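PDB 1TQY: actinorhodin polyketide putative beta-ketoacyl synthase 2 from Streptomyces coelicolor A3, which acts as the chain length factor of actinorhodin polyketide biosynthesis and belongs to the beta-ketoacyl-ACP synthase family, whose synthase activity is only tentatively assigned to it. Local coordinates for residues Gly115-Asp118 / Phe119-Arg122; Glu123-Lys126 / Leu127-Gly131; Arg322-Arg326 / Glu327-Val331. One frame throughout, in Å; residues are numbered along the deposited sequence.

Interaction 1: Gly115-Asp118 / Phe119-Arg122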
# COMPACT_ATOMS: atom_id res chain seq x y z
N GLY B 115 -9.87 2.62 -1.08
CA GLY B 115 -10.27 1.25 -0.83
C GLY B 115 -11.74 1.12 -1.16
O GLY B 115 -12.31 2.01 -1.80
N GLY B 116 -12.38 0.04 -0.73
CA GLY B 116 -13.79 -0.15 -1.00
C GLY B 116 -14.63 0.64 -0.02
O GLY B 116 -15.31 0.05 0.80
N PHE B 117 -14.59 1.97 -0.13
CA PHE B 117 -15.33 2.80 0.81
C PHE B 117 -16.86 2.71 0.76
O PHE B 117 -17.48 2.70 1.82
CB PHE B 117 -14.88 4.26 0.67
CG PHE B 117 -14.95 5.03 1.96
CD1 PHE B 117 -14.07 4.74 3.00
CD2 PHE B 117 -15.94 5.97 2.18
CE1 PHE B 117 -14.17 5.38 4.23
CE2 PHE B 117 -16.05 6.62 3.41
CZ PHE B 117 -15.16 6.32 4.44
N ASP B 118 -17.47 2.64 -0.42
CA ASP B 118 -18.92 2.52 -0.50
C ASP B 118 -19.31 1.27 0.28
O ASP B 118 -20.22 1.29 1.11
CB ASP B 118 -19.40 2.38 -1.94
CG ASP B 118 -20.91 2.14 -2.03
OD1 ASP B 118 -21.69 3.11 -1.95
OD2 ASP B 118 -21.31 0.98 -2.17
N PHE B 119 -18.59 0.18 0.03
CA PHE B 119 -18.87 -1.07 0.70
C PHE B 119 -18.70 -0.95 2.21
O PHE B 119 -19.58 -1.35 2.97
CB PHE B 119 -17.95 -2.18 0.17
CG PHE B 119 -18.40 -3.57 0.54
CD1 PHE B 119 -18.26 -4.05 1.85
CD2 PHE B 119 -19.01 -4.39 -0.40
CE1 PHE B 119 -18.72 -5.31 2.21
CE2 PHE B 119 -19.48 -5.66 -0.05
CZ PHE B 119 -19.33 -6.12 1.26
N THR B 120 -17.59 -0.39 2.67
CA THR B 120 -17.39 -0.30 4.11
C THR B 120 -18.38 0.64 4.81
O THR B 120 -18.74 0.40 5.96
CB THR B 120 -15.92 0.09 4.46
OG1 THR B 120 -15.65 -0.25 5.82
CG2 THR B 120 -15.68 1.60 4.30
N HIS B 121 -18.81 1.70 4.13
CA HIS B 121 -19.77 2.63 4.72
C HIS B 121 -21.06 1.87 5.05
O HIS B 121 -21.61 1.98 6.15
CB HIS B 121 -20.07 3.78 3.76
CG HIS B 121 -21.00 4.82 4.31
ND1 HIS B 121 -21.48 5.86 3.55
CD2 HIS B 121 -21.57 4.96 5.54
CE1 HIS B 121 -22.31 6.60 4.28
NE2 HIS B 121 -22.37 6.07 5.48
N ARG B 122 -21.55 1.09 4.09
CA ARG B 122 -22.77 0.31 4.31
C ARG B 122 -22.58 -0.67 5.47
O ARG B 122 -23.51 -0.92 6.24
CB ARG B 122 -23.16 -0.44 3.04
CG ARG B 122 -23.36 0.46 1.83
CD ARG B 122 -23.49 -0.31 0.54
NE ARG B 122 -23.57 0.61 -0.59
CZ ARG B 122 -24.58 1.45 -0.79
NH1 ARG B 122 -25.60 1.48 0.05
NH2 ARG B 122 -24.56 2.28 -1.83
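The carbonyls of G116, F117 and D118 accept in turn from the amides of T120, H121 and R122, three successive i to i+4 bonds. T120 N to G116 O is 3.0 Å. H121 N to F117 O is 2.8 Å, and R122 N to D118 O is 3.3 Å. Among the side chains, D118 and R122 (i, i+4) form a salt bridge in which R122 NE reaches D118 OD2 at 2.8 Å, close to straight at 164°. The oxygen lies at the guanidinium edge, in its plane, whereas NE meets OD2 from above the carboxylate plane. Because the two planes are turned 63° apart, the pairing is not the flat two-pronged kind: the second bond, R122 NH2 to D118 OD1 at 3.0 Å, is weak. The aliphatic R122 CG passes D118 O at 3.3 Å, and the chain, extended from CG to NE, carries NE on to the carboxylate.

This is the N-terminal turn of helix 117-129 in the N-terminal half of a thiolase-like fold. G116 holds the N-cap position and centres an inverse gamma turn, marked by a weak bond from F117 N to G115 O; F119 N is hydrogen-bonded to D77 OD1.

On another side of the turn T120 CG2 approaches the F117 ring (i, i+3) obliquely, 3.8 Å from F117 CD1, and lies 3.3 Å from F117 O. With OG1 anti to the backbone N (chi1 -161°), CG2 falls between that N and the carbonyl carbon, on the F117 side; OG1 is hydrogen-bonded to E139 OE2. The imidazole of H121 bonds through ND1 to D200 OD1 and stacks on an aromatic ring of a neighbouring chain of another protein, while the F117 ring meets W202.

Interaction 2: Glu123-Lys126 / Leu127-Gly131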
# COMPACT_ATOMS: atom_id res chain seq x y z
N GLU B 123 -21.38 -1.22 5.61
CA GLU B 123 -21.14 -2.18 6.70
C GLU B 123 -21.10 -1.46 8.04
O GLU B 123 -21.51 -2.01 9.07
CB GLU B 123 -19.85 -2.97 6.46
CG GLU B 123 -19.93 -3.97 5.30
CD GLU B 123 -21.15 -4.89 5.37
OE1 GLU B 123 -21.51 -5.33 6.48
OE2 GLU B 123 -21.75 -5.17 4.29
N PHE B 124 -20.62 -0.22 8.04
CA PHE B 124 -20.57 0.58 9.27
C PHE B 124 -21.99 0.91 9.70
O PHE B 124 -22.32 0.90 10.89
CB PHE B 124 -19.82 1.90 9.03
CG PHE B 124 -18.38 1.87 9.41
CD1 PHE B 124 -18.00 1.93 10.75
CD2 PHE B 124 -17.39 1.82 8.43
CE1 PHE B 124 -16.66 1.95 11.12
CE2 PHE B 124 -16.04 1.84 8.78
CZ PHE B 124 -15.67 1.91 10.13
N ARG B 125 -22.84 1.20 8.72
CA ARG B 125 -24.23 1.55 9.01
C ARG B 125 -25.01 0.37 9.59
O ARG B 125 -25.74 0.53 10.55
CB ARG B 125 -24.92 2.09 7.76
CG ARG B 125 -26.15 2.92 8.06
CD ARG B 125 -26.81 3.44 6.79
NE ARG B 125 -28.16 2.91 6.68
CZ ARG B 125 -29.14 3.17 7.54
NH1 ARG B 125 -28.92 3.96 8.58
NH2 ARG B 125 -30.33 2.61 7.39
N LYS B 126 -24.84 -0.82 9.00
CA LYS B 126 -25.53 -2.00 9.47
C LYS B 126 -25.13 -2.37 10.89
O LYS B 126 -25.96 -2.81 11.69
CB LYS B 126 -25.25 -3.18 8.55
CG LYS B 126 -25.80 -3.00 7.14
CD LYS B 126 -25.77 -4.29 6.35
CE LYS B 126 -24.40 -4.93 6.33
NZ LYS B 126 -24.31 -5.98 5.26
N LEU B 127 -23.85 -2.18 11.20
CA LEU B 127 -23.28 -2.49 12.51
C LEU B 127 -23.91 -1.68 13.62
O LEU B 127 -24.22 -2.21 14.68
CB LEU B 127 -21.77 -2.20 12.53
CG LEU B 127 -20.88 -2.95 13.53
CD1 LEU B 127 -19.58 -2.16 13.69
CD2 LEU B 127 -21.53 -3.14 14.88
N TRP B 128 -24.07 -0.38 13.38
CA TRP B 128 -24.64 0.49 14.40
C TRP B 128 -26.13 0.65 14.30
O TRP B 128 -26.77 1.14 15.22
CB TRP B 128 -23.99 1.87 14.34
CG TRP B 128 -22.54 1.79 14.61
CD1 TRP B 128 -21.54 1.68 13.69
CD2 TRP B 128 -21.91 1.75 15.89
NE1 TRP B 128 -20.32 1.57 14.32
CE2 TRP B 128 -20.53 1.60 15.68
CE3 TRP B 128 -22.39 1.81 17.21
CZ2 TRP B 128 -19.60 1.53 16.72
CZ3 TRP B 128 -21.47 1.74 18.25
CH2 TRP B 128 -20.10 1.58 18.00
N SER B 129 -26.68 0.24 13.16
CA SER B 129 -28.11 0.35 12.94
C SER B 129 -28.79 -0.93 13.39
O SER B 129 -29.81 -0.91 14.09
CB SER B 129 -28.38 0.60 11.46
OG SER B 129 -29.77 0.52 11.18
N GLU B 130 -28.22 -2.06 13.00
CA GLU B 130 -28.79 -3.35 13.34
C GLU B 130 -27.98 -4.12 14.38
O GLU B 130 -28.54 -4.68 15.33
CB GLU B 130 -28.95 -4.20 12.08
CG GLU B 130 -29.64 -3.47 10.92
CD GLU B 130 -31.02 -2.94 11.31
OE1 GLU B 130 -31.91 -3.75 11.67
OE2 GLU B 130 -31.21 -1.70 11.24
N GLY B 131 -26.67 -4.16 14.20
CA GLY B 131 -25.83 -4.89 15.13
C GLY B 131 -24.74 -5.64 14.38
O GLY B 131 -24.86 -5.88 13.18
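F124 and W128, one turn apart near the C-terminal end of helix 117-129, meet at their edges: W128 NE1 lies near the plane of the F124 ring, 4.3 Å from F124 CD1, a loose approach and not a bond. The indole in turn has F124 O near its own plane, 3.0 Å from W128 CD1. NE1 makes a weak hydrogen bond to an acidic side chain of a neighbouring chain of another protein. W202 meets the F124 ring edge-to-face, and an aromatic side chain of that neighbouring chain also packs on it. The CD1 edge of the indole is brought up to F124 O by the first torsion, CG lying beside the backbone N of W128 (chi1 -62°); the backbone bond from W128 N to F124 O, at 3.3 Å, is weak.

Here the regular helical pattern changes. L127 N still bonds to E123 O at 3.2 Å, but K126 O takes two amides, E130 N at 2.7 Å and G131 N at 2.9 Å. An i+4 and an i+5 bond therefore converge on one oxygen, with G131 N in the carbonyl plane and E130 N tilted from it. G131 then leaves helical angles with positive phi (139°), and the chain turns toward P132.

On the flank away from the aromatic pair, the lysine chain bends at its third torsion and folds back toward the preceding turn. There K126 NZ forms a salt bridge with E123 OE2 at 2.9 Å; NZ meets OE2 on its syn side, 20° out of the carboxylate plane. The other oxygen, E123 OE1, is bound by S136 N, which links the helix to the segment that follows it. At the end of the helix, S129 OG donates to E130 OE2 at 2.6 Å, on the anti lone pair of that oxygen.

Interaction 3: Arg322-Arg326 / Glu327-Val331; sequences RVFGR and EGVPV
F324 and V329 meet through one methyl: V329 CG1 lies 3.6 Å from F324 CB and 3.7 Å from F324 CD2, approaching the ring obliquely. A face of the same ring is taken by V323 CG1, 3.6 Å above the plane of F324 and over its centre. With chi1 at 62°, V329 wedges CG1 between its own backbone N and carbonyl carbon, and this rotation turns the methyl to the phenylalanine.

The backbone that brings the two together is a type II beta turn from G325 to G328. G328 N to G325 O measures 2.9 Å, although the position of that nitrogen is less certain. A CA-H...O contact from G328 CA to F324 O (3.3 Å, 166° at the hydrogen) accompanies it. G325, directly after helix 310-324, leaves helical angles with positive phi, and E327, third in the turn, is also positive (53°).

Farther out, both F324 and V329 pack on V302 of the adjacent parallel strand 301-303. The turn is the return from helix 310-324 to strand 330-332 in a beta-alpha-beta unit of the C-terminal half. At the exposed crest, R326 bends at its third torsion and bonds through NH1 and NH2 to the backbone oxygens of E374 and R373.

E327 OE2 lies 4.3 Å from R326 NH2 and well out of the guanidinium plane, and no N-H points at it. The arginine's directed bonds go to those two carbonyls, which leaves its link to E327 as probably only diffuse electrostatics beside the backbone and apolar contacts.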
# COMPACT_ATOMS: atom_id res chain seq x y z
N ARG B 322 11.58 25.28 -14.12
CA ARG B 322 12.96 25.12 -13.71
C ARG B 322 13.68 23.99 -14.44
O ARG B 322 14.89 24.05 -14.64
CB ARG B 322 13.03 24.90 -12.19
CG ARG B 322 12.58 26.13 -11.43
CD ARG B 322 12.47 25.93 -9.92
NE ARG B 322 12.14 27.20 -9.27
CZ ARG B 322 11.86 27.34 -7.98
NH1 ARG B 322 11.87 26.29 -7.18
NH2 ARG B 322 11.54 28.54 -7.50
N VAL B 323 12.94 22.98 -14.87
CA VAL B 323 13.58 21.88 -15.58
C VAL B 323 13.66 22.11 -17.09
O VAL B 323 14.71 21.91 -17.70
CB VAL B 323 12.85 20.54 -15.31
CG1 VAL B 323 13.50 19.41 -16.12
CG2 VAL B 323 12.90 20.22 -13.83
N PHE B 324 12.56 22.55 -17.69
CA PHE B 324 12.52 22.77 -19.13
C PHE B 324 12.52 24.24 -19.55
O PHE B 324 12.49 24.53 -20.75
CB PHE B 324 11.28 22.07 -19.71
CG PHE B 324 11.13 20.64 -19.27
CD1 PHE B 324 11.86 19.63 -19.87
CD2 PHE B 324 10.27 20.32 -18.23
CE1 PHE B 324 11.74 18.30 -19.43
CE2 PHE B 324 10.14 19.01 -17.78
CZ PHE B 324 10.87 17.99 -18.38
N GLY B 325 12.56 25.16 -18.58
CA GLY B 325 12.53 26.59 -18.91
C GLY B 325 11.09 27.03 -19.06
O GLY B 325 10.23 26.21 -19.39
N ARG B 326 10.79 28.30 -18.81
CA ARG B 326 9.40 28.74 -18.94
C ARG B 326 8.94 28.64 -20.40
O ARG B 326 9.69 28.96 -21.33
CB ARG B 326 9.24 30.16 -18.37
CG ARG B 326 9.33 30.16 -16.83
CD ARG B 326 9.58 31.55 -16.25
NE ARG B 326 8.53 32.50 -16.60
CZ ARG B 326 7.35 32.59 -16.00
NH1 ARG B 326 7.03 31.78 -15.00
NH2 ARG B 326 6.48 33.50 -16.40
N GLU B 327 7.70 28.15 -20.58
CA GLU B 327 7.12 27.90 -21.91
C GLU B 327 8.09 27.01 -22.71
O GLU B 327 8.03 26.94 -23.94
CB GLU B 327 6.88 29.21 -22.68
CG GLU B 327 5.87 30.18 -22.08
CD GLU B 327 6.49 31.15 -21.07
OE1 GLU B 327 7.73 31.35 -21.11
OE2 GLU B 327 5.74 31.71 -20.24
N GLY B 328 9.00 26.33 -22.01
CA GLY B 328 9.99 25.49 -22.66
C GLY B 328 9.56 24.12 -23.17
O GLY B 328 10.33 23.43 -23.83
N VAL B 329 8.33 23.73 -22.88
CA VAL B 329 7.84 22.45 -23.33
C VAL B 329 6.32 22.42 -23.28
O VAL B 329 5.71 23.03 -22.40
CB VAL B 329 8.45 21.30 -22.45
CG1 VAL B 329 8.02 21.47 -20.99
CG2 VAL B 329 8.07 19.94 -23.00
N PRO B 330 5.69 21.76 -24.25
CA PRO B 330 4.23 21.69 -24.25
C PRO B 330 3.76 21.05 -22.96
O PRO B 330 4.34 20.07 -22.51
CB PRO B 330 3.92 20.81 -25.46
CG PRO B 330 5.02 21.20 -26.42
CD PRO B 330 6.24 21.22 -25.51
N VAL B 331 2.73 21.63 -22.35
CA VAL B 331 2.21 21.06 -21.12
C VAL B 331 0.74 20.79 -21.38
O VAL B 331 0.09 21.55 -22.10
CB VAL B 331 2.32 22.03 -19.92
CG1 VAL B 331 1.68 21.40 -18.68
CG2 VAL B 331 3.78 22.35 -19.65

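In the fold
From the N terminus the chain first reaches interactions 1 and 2, which share helix 117-129: interaction 1 starts it after strand 106-111 and interaction 2 ends it, their centres 13 Å apart. They adjoin in sequence without nesting or crossing. Both pack against W202, through F117 and F124, and both lie within reach of the neighbouring chain of another protein. Interaction 3 comes in series, much later, closing the tight return that joins helix 310-324 to strand 330-332, beside strand 301-303. Its centre is 41 Å from that of interaction 1 and 53 Å from that of interaction 2, on the opposite side of the chain's centre, where no other chain of the assembly touches it.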